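Local coordinates for Lin2722 protein (Listeria innocua, PDB 3DS8), which is of unknown function but has an alpha/beta-hydrolase fold with a putative Ser-His-Asp triad, consistent with a hydrolytic enzyme, at residues A[131-136]-A[189-194]; A[175-180]-A[233-238]; A[206-211]-A[242-247]; A[213-218]-A[228-233]. All coordinates share one frame; numbering follows the deposited sequence.

Contact 1: A[131-136]-A[189-194]; sequences GSPFND and GIVPTI
A loop and the approach to a short helix come together where Pro133 and Val191 bring their CA atoms to 5.9 Å, with Pro133 at the centre of an inverse gamma turn and a type I turn running on to Asp136. No hydrogen bond crosses, and the contact is made by carbon atoms meeting one another and backbone carbonyl oxygens. Val191 points its forked side chain at the turn: CG1, anti to the backbone N (chi1 179°), lies 3.7 Å from Pro133 CB, while CG2 sits 3.8 Å from Gly131 O. The proline ring and the valine fork cross at about a right angle, and both methyls come close to Pro133 CB. A rigid ring and a beta-branched side chain present compact carbon surfaces to each other, and the positive phi of Gly131 is easy for glycine. Pro192 CD rests 3.8 Å from Asp136 O, a carbonyl hydrogen-bonded to Ser195 OG. The backbone N of Val191 is hydrogen-bonded to OD1 of Asp188, the acid of a possible Ser102-His222-Asp188 triad, and the Val191 side chain touches His222. The contact joins the loop after strand 123-130 to the start of helix 193-196, with Pro133 against Leu106 of helix 103-114.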
loop_
_atom_site.group_PDB
_atom_site.type_symbol
_atom_site.label_atom_id
_atom_site.label_comp_id
_atom_site.label_asym_id
_atom_site.label_seq_id
_atom_site.Cartn_x
_atom_site.Cartn_y
_atom_site.Cartn_z
ATOM N N GLY A 131 -3.040 -5.425 -5.226
ATOM C CA GLY A 131 -3.904 -6.593 -5.003
ATOM C C GLY A 131 -4.443 -6.703 -3.579
ATOM O O GLY A 131 -4.548 -7.801 -3.028
ATOM N N SER A 132 -4.816 -5.575 -2.979
ATOM C CA SER A 132 -5.202 -5.560 -1.573
ATOM C C SER A 132 -6.694 -5.837 -1.489
ATOM O O SER A 132 -7.460 -5.145 -2.160
ATOM C CB SER A 132 -4.883 -4.222 -0.900
ATOM O OG SER A 132 -3.462 -3.962 -0.859
ATOM N N PRO A 133 -7.101 -6.812 -0.666
ATOM C CA PRO A 133 -8.532 -7.138 -0.647
ATOM C C PRO A 133 -9.326 -6.228 0.303
ATOM O O PRO A 133 -9.725 -6.614 1.417
ATOM C CB PRO A 133 -8.515 -8.600 -0.217
ATOM C CG PRO A 133 -7.312 -8.704 0.664
ATOM C CD PRO A 133 -6.315 -7.772 0.141
ATOM N N PHE A 134 -9.577 -5.004 -0.149
ATOM C CA PHE A 134 -10.353 -4.037 0.621
ATOM C C PHE A 134 -11.721 -4.529 1.074
ATOM O O PHE A 134 -12.148 -4.208 2.166
ATOM C CB PHE A 134 -10.467 -2.695 -0.115
ATOM C CG PHE A 134 -9.134 -2.039 -0.349
ATOM C CD1 PHE A 134 -8.524 -1.325 0.674
ATOM C CD2 PHE A 134 -8.544 -2.082 -1.597
ATOM C CE1 PHE A 134 -7.298 -0.761 0.489
ATOM C CE2 PHE A 134 -7.294 -1.553 -1.780
ATOM C CZ PHE A 134 -6.707 -0.823 -0.721
ATOM N N ASN A 135 -12.378 -5.341 0.248
ATOM C CA ASN A 135 -13.620 -5.989 0.617
ATOM C C ASN A 135 -13.483 -7.529 0.661
ATOM O O ASN A 135 -14.397 -8.256 0.298
ATOM C CB ASN A 135 -14.708 -5.586 -0.372
ATOM C CG ASN A 135 -16.112 -5.897 0.146
ATOM O OD1 ASN A 135 -16.400 -5.681 1.334
ATOM N ND2 ASN A 135 -17.001 -6.346 -0.746
ATOM N N ASP A 136 -12.344 -7.997 1.169
ATOM C CA ASP A 136 -12.065 -9.403 1.392
ATOM C C ASP A 136 -12.177 -10.257 0.104
ATOM O O ASP A 136 -11.932 -9.739 -1.011
ATOM C CB ASP A 136 -12.872 -9.944 2.603
ATOM C CG ASP A 136 -12.579 -9.170 3.911
ATOM O OD1 ASP A 136 -11.460 -8.680 4.090
ATOM O OD2 ASP A 136 -13.452 -9.153 4.781
ATOM N N GLY A 189 -6.924 -14.504 -8.808
ATOM C CA GLY A 189 -6.688 -15.863 -8.441
ATOM C C GLY A 189 -7.036 -16.065 -6.963
ATOM O O GLY A 189 -7.368 -17.176 -6.530
ATOM N N ILE A 190 -6.960 -14.982 -6.186
ATOM C CA ILE A 190 -7.225 -15.007 -4.746
ATOM C C ILE A 190 -8.248 -13.928 -4.371
ATOM O O ILE A 190 -9.243 -14.215 -3.671
ATOM C CB ILE A 190 -5.946 -14.801 -3.935
ATOM C CG1 ILE A 190 -5.005 -16.012 -4.116
ATOM C CG2 ILE A 190 -6.259 -14.648 -2.412
ATOM C CD1 ILE A 190 -5.480 -17.252 -3.372
ATOM N N VAL A 191 -8.012 -12.732 -4.881
ATOM C CA VAL A 191 -8.826 -11.547 -4.598
ATOM C C VAL A 191 -9.684 -11.159 -5.823
ATOM O O VAL A 191 -9.142 -10.905 -6.905
ATOM C CB VAL A 191 -7.912 -10.346 -4.204
ATOM C CG1 VAL A 191 -8.753 -9.020 -3.902
ATOM C CG2 VAL A 191 -6.966 -10.700 -3.011
ATOM N N PRO A 192 -11.002 -10.987 -5.625
ATOM C CA PRO A 192 -11.824 -10.420 -6.700
ATOM C C PRO A 192 -11.287 -9.046 -7.078
ATOM O O PRO A 192 -10.941 -8.220 -6.228
ATOM C CB PRO A 192 -13.236 -10.359 -6.084
ATOM C CG PRO A 192 -13.197 -11.353 -4.973
ATOM C CD PRO A 192 -11.805 -11.310 -4.444
ATOM N N THR A 193 -11.234 -8.796 -8.371
ATOM C CA THR A 193 -10.687 -7.559 -8.880
ATOM C C THR A 193 -11.362 -6.358 -8.263
ATOM O O THR A 193 -10.704 -5.398 -7.849
ATOM C CB THR A 193 -10.809 -7.530 -10.428
ATOM O OG1 THR A 193 -10.226 -8.715 -10.964
ATOM C CG2 THR A 193 -10.123 -6.335 -10.976
ATOM N N ILE A 194 -12.683 -6.454 -8.097
ATOM C CA ILE A 194 -13.420 -5.365 -7.501
ATOM C C ILE A 194 -13.026 -5.074 -6.033
ATOM O O ILE A 194 -13.016 -3.932 -5.607
ATOM C CB ILE A 194 -14.923 -5.604 -7.648
ATOM C CG1 ILE A 194 -15.298 -5.282 -9.123
ATOM C CG2 ILE A 194 -15.762 -4.773 -6.632
ATOM C CD1 ILE A 194 -16.509 -5.883 -9.564
#

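Contact 2: A[175-180]-A[233-238]; sequences LAIAGE and EKTYWF
Leu175 and Phe238 carry this contact, their side chains sliding past each other in opposite directions between a strand and a helix that run antiparallel, 10.2 Å apart at the axes. Leu175 CB sits almost exactly over the middle of the Phe238 ring, 3.6 Å from its centroid and only 6° off the normal, a CH-pi contact over the face. Beyond CB the leucine turns back along the helix: with CG anti to the backbone N (chi1 169°), methyl CD2 reaches Phe238 CB at 3.8 Å and also lies 3.9 Å from Lys234 CG. One branched residue covers one face of the ring and touches the helix turn before it. The ring belongs to a wider aromatic group, since it also meets Phe242 with the planes nearly parallel and takes a cation-pi contact from Lys126.

Two residues on, Ile177 also faces the helix. Its side chain crosses that of Thr235 at about a right angle, and CD1 stops 3.8 Å from OG1, whose hydrogen bond goes to Ser231 O one turn back. Threonine suits this buried spot because its hydroxyl is paired within the helix itself. Lys234 contributes the aliphatic start of its chain and then bends at chi2 (76°), carrying NZ over one face of the Trp237 ring.

This is the packing of a helix on the central sheet of an alpha/beta-hydrolase fold. With no hydrogen bond between the segments, it depends on shape and on burying carbon, and the face-on methylene implies dispersion and weak CH-pi attraction rather than directed polar bonding.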
loop_
_atom_site.group_PDB
_atom_site.type_symbol
_atom_site.label_atom_id
_atom_site.label_comp_id
_atom_site.label_asym_id
_atom_site.label_seq_id
_atom_site.Cartn_x
_atom_site.Cartn_y
_atom_site.Cartn_z
ATOM N N LEU A 175 -2.765 4.920 -5.015
ATOM C CA LEU A 175 -2.762 4.153 -6.250
ATOM C C LEU A 175 -3.170 2.737 -5.901
ATOM O O LEU A 175 -2.532 2.068 -5.046
ATOM C CB LEU A 175 -1.356 4.121 -6.896
ATOM C CG LEU A 175 -1.156 3.133 -8.042
ATOM C CD1 LEU A 175 -2.080 3.470 -9.203
ATOM C CD2 LEU A 175 0.382 3.143 -8.462
ATOM N N ALA A 176 -4.269 2.269 -6.510
ATOM C CA ALA A 176 -4.747 0.915 -6.325
ATOM C C ALA A 176 -4.484 0.120 -7.598
ATOM O O ALA A 176 -5.025 0.404 -8.687
ATOM C CB ALA A 176 -6.267 0.882 -6.000
ATOM N N ILE A 177 -3.612 -0.868 -7.456
ATOM C CA ILE A 177 -3.280 -1.802 -8.499
ATOM C C ILE A 177 -4.006 -3.106 -8.321
ATOM O O ILE A 177 -4.013 -3.693 -7.199
ATOM C CB ILE A 177 -1.755 -2.034 -8.523
ATOM C CG1 ILE A 177 -1.031 -0.772 -9.024
ATOM C CG2 ILE A 177 -1.400 -3.274 -9.382
ATOM C CD1 ILE A 177 0.492 -0.852 -8.912
ATOM N N ALA A 178 -4.702 -3.543 -9.366
ATOM C CA ALA A 178 -5.504 -4.745 -9.293
ATOM C C ALA A 178 -5.198 -5.666 -10.452
ATOM O O ALA A 178 -4.914 -5.204 -11.562
ATOM C CB ALA A 178 -6.989 -4.421 -9.302
ATOM N N GLY A 179 -5.241 -6.966 -10.191
ATOM C CA GLY A 179 -5.149 -7.971 -11.269
ATOM C C GLY A 179 -6.486 -8.610 -11.621
ATOM O O GLY A 179 -7.398 -8.756 -10.784
ATOM N N GLU A 180 -6.606 -9.003 -12.880
ATOM C CA GLU A 180 -7.738 -9.708 -13.381
ATOM C C GLU A 180 -7.140 -10.801 -14.321
ATOM O O GLU A 180 -6.408 -10.486 -15.295
ATOM C CB GLU A 180 -8.647 -8.717 -14.116
ATOM C CG GLU A 180 -9.805 -9.312 -14.688
ATOM C CD GLU A 180 -10.768 -8.302 -15.299
ATOM O OE1 GLU A 180 -10.359 -7.473 -16.151
ATOM O OE2 GLU A 180 -11.951 -8.417 -14.965
ATOM N N GLU A 233 6.643 -0.508 -12.830
ATOM C CA GLU A 233 6.627 0.726 -13.647
ATOM C C GLU A 233 5.600 1.728 -13.104
ATOM O O GLU A 233 5.901 2.922 -12.962
ATOM C CB GLU A 233 6.330 0.408 -15.105
ATOM C CG GLU A 233 7.387 -0.430 -15.767
ATOM C CD GLU A 233 6.829 -1.339 -16.897
ATOM O OE1 GLU A 233 5.782 -1.003 -17.510
ATOM O OE2 GLU A 233 7.459 -2.381 -17.160
ATOM N N LYS A 234 4.399 1.244 -12.787
ATOM C CA LYS A 234 3.341 2.163 -12.331
ATOM C C LYS A 234 3.687 2.752 -10.949
ATOM O O LYS A 234 3.440 3.931 -10.684
ATOM C CB LYS A 234 1.992 1.464 -12.362
ATOM C CG LYS A 234 0.813 2.424 -12.280
ATOM C CD LYS A 234 0.541 3.161 -13.555
ATOM C CE LYS A 234 -0.600 4.173 -13.379
ATOM N NZ LYS A 234 -0.848 5.028 -14.590
ATOM N N THR A 235 4.262 1.906 -10.088
ATOM C CA THR A 235 4.671 2.292 -8.773
ATOM C C THR A 235 5.790 3.338 -8.851
ATOM O O THR A 235 5.751 4.365 -8.176
ATOM C CB THR A 235 5.057 1.043 -7.909
ATOM O OG1 THR A 235 3.891 0.226 -7.726
ATOM C CG2 THR A 235 5.537 1.455 -6.544
ATOM N N TYR A 236 6.821 3.067 -9.653
ATOM C CA TYR A 236 7.849 4.075 -9.874
ATOM C C TYR A 236 7.242 5.385 -10.318
ATOM O O TYR A 236 7.564 6.442 -9.757
ATOM C CB TYR A 236 8.870 3.602 -10.909
ATOM C CG TYR A 236 9.786 4.708 -11.350
ATOM C CD1 TYR A 236 10.879 5.140 -10.524
ATOM C CD2 TYR A 236 9.567 5.362 -12.552
ATOM C CE1 TYR A 236 11.691 6.130 -10.913
ATOM C CE2 TYR A 236 10.373 6.400 -12.943
ATOM C CZ TYR A 236 11.433 6.782 -12.123
ATOM O OH TYR A 236 12.266 7.782 -12.549
ATOM N N TRP A 237 6.385 5.327 -11.345
ATOM C CA TRP A 237 5.729 6.531 -11.859
ATOM C C TRP A 237 5.018 7.282 -10.752
ATOM O O TRP A 237 5.154 8.487 -10.649
ATOM C CB TRP A 237 4.736 6.181 -12.975
ATOM C CG TRP A 237 3.866 7.330 -13.352
ATOM C CD1 TRP A 237 4.187 8.342 -14.156
ATOM C CD2 TRP A 237 2.537 7.554 -12.924
ATOM N NE1 TRP A 237 3.144 9.232 -14.249
ATOM C CE2 TRP A 237 2.114 8.766 -13.506
ATOM C CE3 TRP A 237 1.651 6.857 -12.108
ATOM C CZ2 TRP A 237 0.869 9.291 -13.284
ATOM C CZ3 TRP A 237 0.411 7.390 -11.904
ATOM C CH2 TRP A 237 0.035 8.586 -12.513
ATOM N N PHE A 238 4.240 6.561 -9.928
ATOM C CA PHE A 238 3.472 7.224 -8.888
ATOM C C PHE A 238 4.380 7.840 -7.825
ATOM O O PHE A 238 4.159 8.962 -7.355
ATOM C CB PHE A 238 2.541 6.207 -8.264
ATOM C CG PHE A 238 1.471 6.793 -7.410
ATOM C CD1 PHE A 238 0.463 7.568 -7.981
ATOM C CD2 PHE A 238 1.441 6.546 -6.041
ATOM C CE1 PHE A 238 -0.604 8.033 -7.187
ATOM C CE2 PHE A 238 0.411 7.006 -5.256
ATOM C CZ PHE A 238 -0.610 7.743 -5.825
#

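Contact 3: A[206-211]-A[242-247]; sequences SAKAYI and FKTDET. With SO4 (sulfate ion), chain F.
Lys208 NZ donates a 2.8 Å hydrogen bond to the backbone Thr244 O, arriving at 156° to the C=O and somewhat out of the carbonyl plane. Just before the strand begins, the lysine chain runs out extended and bends at chi3 (72°), which brings the ammonium round to that oxygen and lays CE against Thr244 CG2. Asp245 OD1 lies 4.6 Å from Lys208 NZ, beyond salt-bridge distance, where its charge may still favour the ammonium. Thr244 also folds its own loop: OG1 donates to Glu246 O at 2.6 Å. Its backbone N gives a nearly straight bond (167°) to O2 of a sulfate, probably from the crystallisation liquor, which Lys126 also binds and Lys243 NZ holds weakly. The cationic lysines suit an anion site.

The loop 242-247 leads from helix 229-240 to strand 248-250, which pairs with strand 209-216 at the edge of the sheet, completing a beta-alpha-beta crossover. Thr247 CA makes a C-H...O contact of 3.2 Å with Lys208 O, and a water bridges Ala207 O and Thr247 OG1.

Inward, Ala209 CB is 3.8 Å from Phe242 CE2, near the ring plane at its edge, the small methyl leaving room for the aromatic. Ile211 CD1 instead lies over one face, 4.1 Å from the ring centroid and offset toward the rim, and the same isoleucine packs on Trp237 and Phe238.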
loop_
_atom_site.group_PDB
_atom_site.type_symbol
_atom_site.label_atom_id
_atom_site.label_comp_id
_atom_site.label_asym_id
_atom_site.label_seq_id
_atom_site.Cartn_x
_atom_site.Cartn_y
_atom_site.Cartn_z
ATOM N N SER A 206 -11.692 12.288 -0.433
ATOM C CA SER A 206 -11.024 12.261 0.877
ATOM C C SER A 206 -9.521 12.502 0.638
ATOM O O SER A 206 -8.903 13.400 1.187
ATOM C CB SER A 206 -11.264 10.894 1.541
ATOM O OG SER A 206 -12.660 10.567 1.553
ATOM N N ALA A 207 -8.942 11.640 -0.170
ATOM C CA ALA A 207 -7.554 11.765 -0.599
ATOM C C ALA A 207 -7.436 12.837 -1.663
ATOM O O ALA A 207 -8.420 13.118 -2.387
ATOM C CB ALA A 207 -7.106 10.444 -1.156
ATOM N N LYS A 208 -6.244 13.416 -1.795
ATOM C CA LYS A 208 -5.965 14.352 -2.869
ATOM C C LYS A 208 -6.010 13.647 -4.236
ATOM O O LYS A 208 -6.568 14.178 -5.194
ATOM C CB LYS A 208 -4.616 15.028 -2.674
ATOM C CG LYS A 208 -4.320 16.029 -3.740
ATOM C CD LYS A 208 -3.143 16.837 -3.414
ATOM C CE LYS A 208 -1.867 16.048 -3.532
ATOM N NZ LYS A 208 -0.665 16.924 -3.289
ATOM N N ALA A 209 -5.452 12.450 -4.312
ATOM C CA ALA A 209 -5.390 11.720 -5.556
ATOM C C ALA A 209 -5.800 10.285 -5.319
ATOM O O ALA A 209 -5.490 9.684 -4.290
ATOM C CB ALA A 209 -3.985 11.764 -6.147
ATOM N N TYR A 210 -6.521 9.737 -6.279
ATOM C CA TYR A 210 -6.867 8.337 -6.269
ATOM C C TYR A 210 -6.817 7.852 -7.694
ATOM O O TYR A 210 -7.539 8.361 -8.523
ATOM C CB TYR A 210 -8.278 8.095 -5.720
ATOM C CG TYR A 210 -8.688 6.659 -5.854
ATOM C CD1 TYR A 210 -8.053 5.661 -5.113
ATOM C CD2 TYR A 210 -9.688 6.264 -6.776
ATOM C CE1 TYR A 210 -8.389 4.305 -5.293
ATOM C CE2 TYR A 210 -10.066 4.919 -6.903
ATOM C CZ TYR A 210 -9.385 3.941 -6.154
ATOM O OH TYR A 210 -9.754 2.610 -6.290
ATOM N N ILE A 211 -5.939 6.894 -7.963
ATOM C CA ILE A 211 -5.715 6.341 -9.298
ATOM C C ILE A 211 -5.829 4.826 -9.261
ATOM O O ILE A 211 -5.303 4.195 -8.343
ATOM C CB ILE A 211 -4.307 6.744 -9.805
ATOM C CG1 ILE A 211 -4.148 8.282 -9.798
ATOM C CG2 ILE A 211 -4.035 6.116 -11.180
ATOM C CD1 ILE A 211 -2.851 8.796 -10.486
ATOM N N PHE A 242 4.644 11.255 -10.704
ATOM C CA PHE A 242 3.327 11.815 -10.465
ATOM C C PHE A 242 3.388 12.918 -9.409
ATOM O O PHE A 242 3.845 12.698 -8.284
ATOM C CB PHE A 242 2.339 10.737 -10.033
ATOM C CG PHE A 242 0.968 11.293 -9.694
ATOM C CD1 PHE A 242 0.176 11.809 -10.671
ATOM C CD2 PHE A 242 0.511 11.307 -8.377
ATOM C CE1 PHE A 242 -1.089 12.345 -10.380
ATOM C CE2 PHE A 242 -0.753 11.850 -8.067
ATOM C CZ PHE A 242 -1.546 12.350 -9.074
ATOM N N LYS A 243 2.875 14.089 -9.769
ATOM C CA LYS A 243 2.825 15.195 -8.826
ATOM C C LYS A 243 1.534 15.950 -9.111
ATOM O O LYS A 243 1.168 16.125 -10.264
ATOM C CB LYS A 243 4.035 16.113 -9.034
ATOM C CG LYS A 243 5.431 15.514 -8.681
ATOM C CD LYS A 243 5.837 15.761 -7.182
ATOM C CE LYS A 243 7.073 14.909 -6.683
ATOM N NZ LYS A 243 7.267 14.895 -5.140
ATOM N N THR A 244 0.836 16.381 -8.069
ATOM C CA THR A 244 -0.381 17.180 -8.273
ATOM C C THR A 244 -0.602 18.066 -7.058
ATOM O O THR A 244 -0.270 17.700 -5.936
ATOM C CB THR A 244 -1.664 16.270 -8.542
ATOM O OG1 THR A 244 -2.769 17.100 -8.987
ATOM C CG2 THR A 244 -2.060 15.491 -7.283
ATOM N N ASP A 245 -1.105 19.259 -7.309
ATOM C CA ASP A 245 -1.685 20.063 -6.236
ATOM C C ASP A 245 -3.212 20.025 -6.283
ATOM O O ASP A 245 -3.870 20.244 -5.243
ATOM C CB ASP A 245 -1.166 21.481 -6.337
ATOM C CG ASP A 245 0.322 21.557 -6.073
ATOM O OD1 ASP A 245 0.792 20.849 -5.143
ATOM O OD2 ASP A 245 1.002 22.326 -6.793
ATOM N N GLU A 246 -3.768 19.750 -7.465
ATOM C CA GLU A 246 -5.220 19.614 -7.615
ATOM C C GLU A 246 -5.643 18.187 -7.346
ATOM O O GLU A 246 -4.862 17.248 -7.470
ATOM C CB GLU A 246 -5.698 20.047 -9.018
ATOM C CG GLU A 246 -5.242 19.141 -10.157
ATOM C CD GLU A 246 -5.522 19.691 -11.568
ATOM O OE1 GLU A 246 -6.363 20.606 -11.722
ATOM O OE2 GLU A 246 -4.888 19.152 -12.532
ATOM N N THR A 247 -6.906 18.028 -7.011
ATOM C CA THR A 247 -7.476 16.718 -6.836
ATOM C C THR A 247 -7.444 15.964 -8.173
ATOM O O THR A 247 -7.681 16.554 -9.243
ATOM C CB THR A 247 -8.920 16.850 -6.329
ATOM O OG1 THR A 247 -8.891 17.392 -5.003
ATOM C CG2 THR A 247 -9.617 15.539 -6.325
HETATM S S SO4 F . 3.087 15.083 -4.563
HETATM O O1 SO4 F . 3.631 16.408 -4.213
HETATM O O2 SO4 F . 1.933 15.352 -5.474
HETATM O O3 SO4 F . 4.120 14.233 -5.201
HETATM O O4 SO4 F . 2.744 14.325 -3.331
HETATM O O HOH W 1 -9.313 15.983 -2.583
#

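Contact 4: A[213-218]-A[228-233]; sequences DIQVGE and TPKSIE
The carboxamide of Gln215 is gripped at both ends by the start of helix 229-240. Its OE1 accepts a 2.7 Å hydrogen bond from Thr228 OG1, which arrives at 120° to the C=O and tilted 20° from the carbonyl plane. On the other side NE2 spends its hydrogens on two acceptors, Ser231 OG at 2.8 Å and Asp213 OD2 at 3.2 Å, both close to the amide plane. The Asp213 bond meets the carboxylate oxygen nearly end-on to its C-O bond. Three bonds thus fix the flip of the amide, and glutamine suits the place because it can accept from one hydroxyl while donating to another and to an acid.

Thr228 is the N-cap of the helix. Placed between the backbone N and the carbonyl carbon (chi1 65°), its OG1 accepts from Ser231 N at 3.0 Å while donating to Gln215. Ser231 OG in turn bonds to Leu225 O, so the small hydroxyl residues each serve more than one neighbour. Lys230 crosses Gln215 at a slant: its CG packs 3.6 Å from Gln215 CG, and after a bend at chi2 its CE comes 3.3 Å from Asp213 OD1, the ammonium remaining beyond salt-bridge distance.

Strand and helix run antiparallel here, as expected within a beta-alpha-beta unit of an alpha/beta fold. The chemistry implies that buried polar groups orient one another: the acid and the two hydroxyls together hold the amide, and the nearby lysine would probably favour a charged Asp213.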
loop_
_atom_site.group_PDB
_atom_site.type_symbol
_atom_site.label_atom_id
_atom_site.label_comp_id
_atom_site.label_asym_id
_atom_site.label_seq_id
_atom_site.Cartn_x
_atom_site.Cartn_y
_atom_site.Cartn_z
ATOM N N ASP A 213 -5.299 1.104 -11.493
ATOM C CA ASP A 213 -4.607 0.490 -12.649
ATOM C C ASP A 213 -4.934 -0.991 -12.598
ATOM O O ASP A 213 -4.682 -1.640 -11.584
ATOM C CB ASP A 213 -3.074 0.650 -12.503
ATOM C CG ASP A 213 -2.210 -0.446 -13.306
ATOM O OD1 ASP A 213 -2.030 -0.152 -14.477
ATOM O OD2 ASP A 213 -1.708 -1.569 -12.775
ATOM N N ILE A 214 -5.592 -1.498 -13.625
ATOM C CA ILE A 214 -5.911 -2.933 -13.710
ATOM C C ILE A 214 -4.968 -3.605 -14.691
ATOM O O ILE A 214 -4.786 -3.113 -15.816
ATOM C CB ILE A 214 -7.340 -3.169 -14.195
ATOM C CG1 ILE A 214 -8.349 -2.508 -13.255
ATOM C CG2 ILE A 214 -7.622 -4.705 -14.332
ATOM C CD1 ILE A 214 -9.771 -2.592 -13.767
ATOM N N GLN A 215 -4.331 -4.688 -14.281
ATOM C CA GLN A 215 -3.554 -5.493 -15.164
ATOM C C GLN A 215 -4.335 -6.773 -15.479
ATOM O O GLN A 215 -4.869 -7.421 -14.589
ATOM C CB GLN A 215 -2.191 -5.879 -14.569
ATOM C CG GLN A 215 -1.244 -4.729 -14.375
ATOM C CD GLN A 215 -0.134 -5.099 -13.418
ATOM O OE1 GLN A 215 0.529 -6.155 -13.582
ATOM N NE2 GLN A 215 0.091 -4.240 -12.423
ATOM N N VAL A 216 -4.357 -7.142 -16.746
ATOM C CA VAL A 216 -5.153 -8.302 -17.173
ATOM C C VAL A 216 -4.262 -9.398 -17.735
ATOM O O VAL A 216 -3.309 -9.147 -18.514
ATOM C CB VAL A 216 -6.233 -7.927 -18.202
ATOM C CG1 VAL A 216 -7.160 -9.128 -18.483
ATOM C CG2 VAL A 216 -7.057 -6.728 -17.722
ATOM N N GLY A 217 -4.600 -10.622 -17.393
ATOM C CA GLY A 217 -3.922 -11.773 -17.941
ATOM C C GLY A 217 -3.413 -12.751 -16.905
ATOM O O GLY A 217 -3.374 -12.482 -15.710
ATOM N N GLU A 218 -3.001 -13.919 -17.387
ATOM C CA GLU A 218 -2.490 -14.948 -16.527
ATOM C C GLU A 218 -1.312 -14.486 -15.708
ATOM O O GLU A 218 -1.117 -14.981 -14.602
ATOM C CB GLU A 218 -2.153 -16.217 -17.315
ATOM C CG GLU A 218 -1.021 -16.114 -18.300
ATOM C CD GLU A 218 -0.766 -17.432 -19.024
ATOM O OE1 GLU A 218 -1.460 -18.444 -18.742
ATOM O OE2 GLU A 218 0.133 -17.445 -19.895
ATOM N N THR A 228 5.311 -7.720 -11.162
ATOM C CA THR A 228 5.085 -7.613 -12.589
ATOM C C THR A 228 5.793 -6.352 -13.074
ATOM O O THR A 228 5.881 -5.325 -12.344
ATOM C CB THR A 228 3.620 -7.574 -13.007
ATOM O OG1 THR A 228 3.012 -6.391 -12.519
ATOM C CG2 THR A 228 2.844 -8.815 -12.529
ATOM N N PRO A 229 6.307 -6.401 -14.294
ATOM C CA PRO A 229 6.849 -5.176 -14.826
ATOM C C PRO A 229 5.884 -4.005 -14.743
ATOM O O PRO A 229 6.300 -2.891 -14.416
ATOM C CB PRO A 229 7.112 -5.537 -16.291
ATOM C CG PRO A 229 7.496 -6.981 -16.254
ATOM C CD PRO A 229 6.555 -7.542 -15.187
ATOM N N LYS A 230 4.619 -4.222 -15.088
ATOM C CA LYS A 230 3.683 -3.105 -15.047
ATOM C C LYS A 230 3.493 -2.543 -13.627
ATOM O O LYS A 230 3.318 -1.322 -13.466
ATOM C CB LYS A 230 2.323 -3.511 -15.591
ATOM C CG LYS A 230 1.288 -2.406 -15.536
ATOM C CD LYS A 230 1.723 -1.117 -16.355
ATOM C CE LYS A 230 0.536 -0.134 -16.555
ATOM N NZ LYS A 230 0.955 1.097 -17.360
ATOM N N SER A 231 3.383 -3.425 -12.630
ATOM C CA SER A 231 3.281 -2.994 -11.242
ATOM C C SER A 231 4.449 -2.118 -10.843
ATOM O O SER A 231 4.286 -1.044 -10.263
ATOM C CB SER A 231 3.158 -4.167 -10.239
ATOM O OG SER A 231 1.850 -4.684 -10.303
ATOM N N ILE A 232 5.632 -2.574 -11.175
ATOM C CA ILE A 232 6.838 -1.822 -10.796
ATOM C C ILE A 232 6.940 -0.488 -11.552
ATOM O O ILE A 232 7.257 0.579 -10.949
ATOM C CB ILE A 232 8.101 -2.685 -10.951
ATOM C CG1 ILE A 232 8.001 -3.848 -9.946
ATOM C CG2 ILE A 232 9.343 -1.810 -10.674
ATOM C CD1 ILE A 232 9.029 -4.975 -10.160
ATOM N N GLU A 233 6.643 -0.508 -12.830
ATOM C CA GLU A 233 6.627 0.726 -13.647
ATOM C C GLU A 233 5.600 1.728 -13.104
ATOM O O GLU A 233 5.901 2.922 -12.962
ATOM C CB GLU A 233 6.330 0.408 -15.105
ATOM C CG GLU A 233 7.387 -0.430 -15.767
ATOM C CD GLU A 233 6.829 -1.339 -16.897
ATOM O OE1 GLU A 233 5.782 -1.003 -17.510
ATOM O OE2 GLU A 233 7.459 -2.381 -17.160
#

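Overall arrangement
Following the chain from the N terminus, contact 1 opens after strand 123-130 and closes at 189-194, on entering helix 193-196. Contact 2 starts inside that loop, at strand 173-180, and closes only on helix 229-240, so the two cross; Gly131 and Thr193 bond to the backbone of that strand. Contact 3 leaves from the start of strand 209-216, before contact 2 has closed, and ends after the helix, so it crosses contact 2 as well. Contact 4, between the end of that strand and the start of the helix, is nested in the loops of both contacts 2 and 3. Together contacts 2, 3 and 4 fasten helix 229-240 and its following loop to neighbouring strands 173-180 and 209-216.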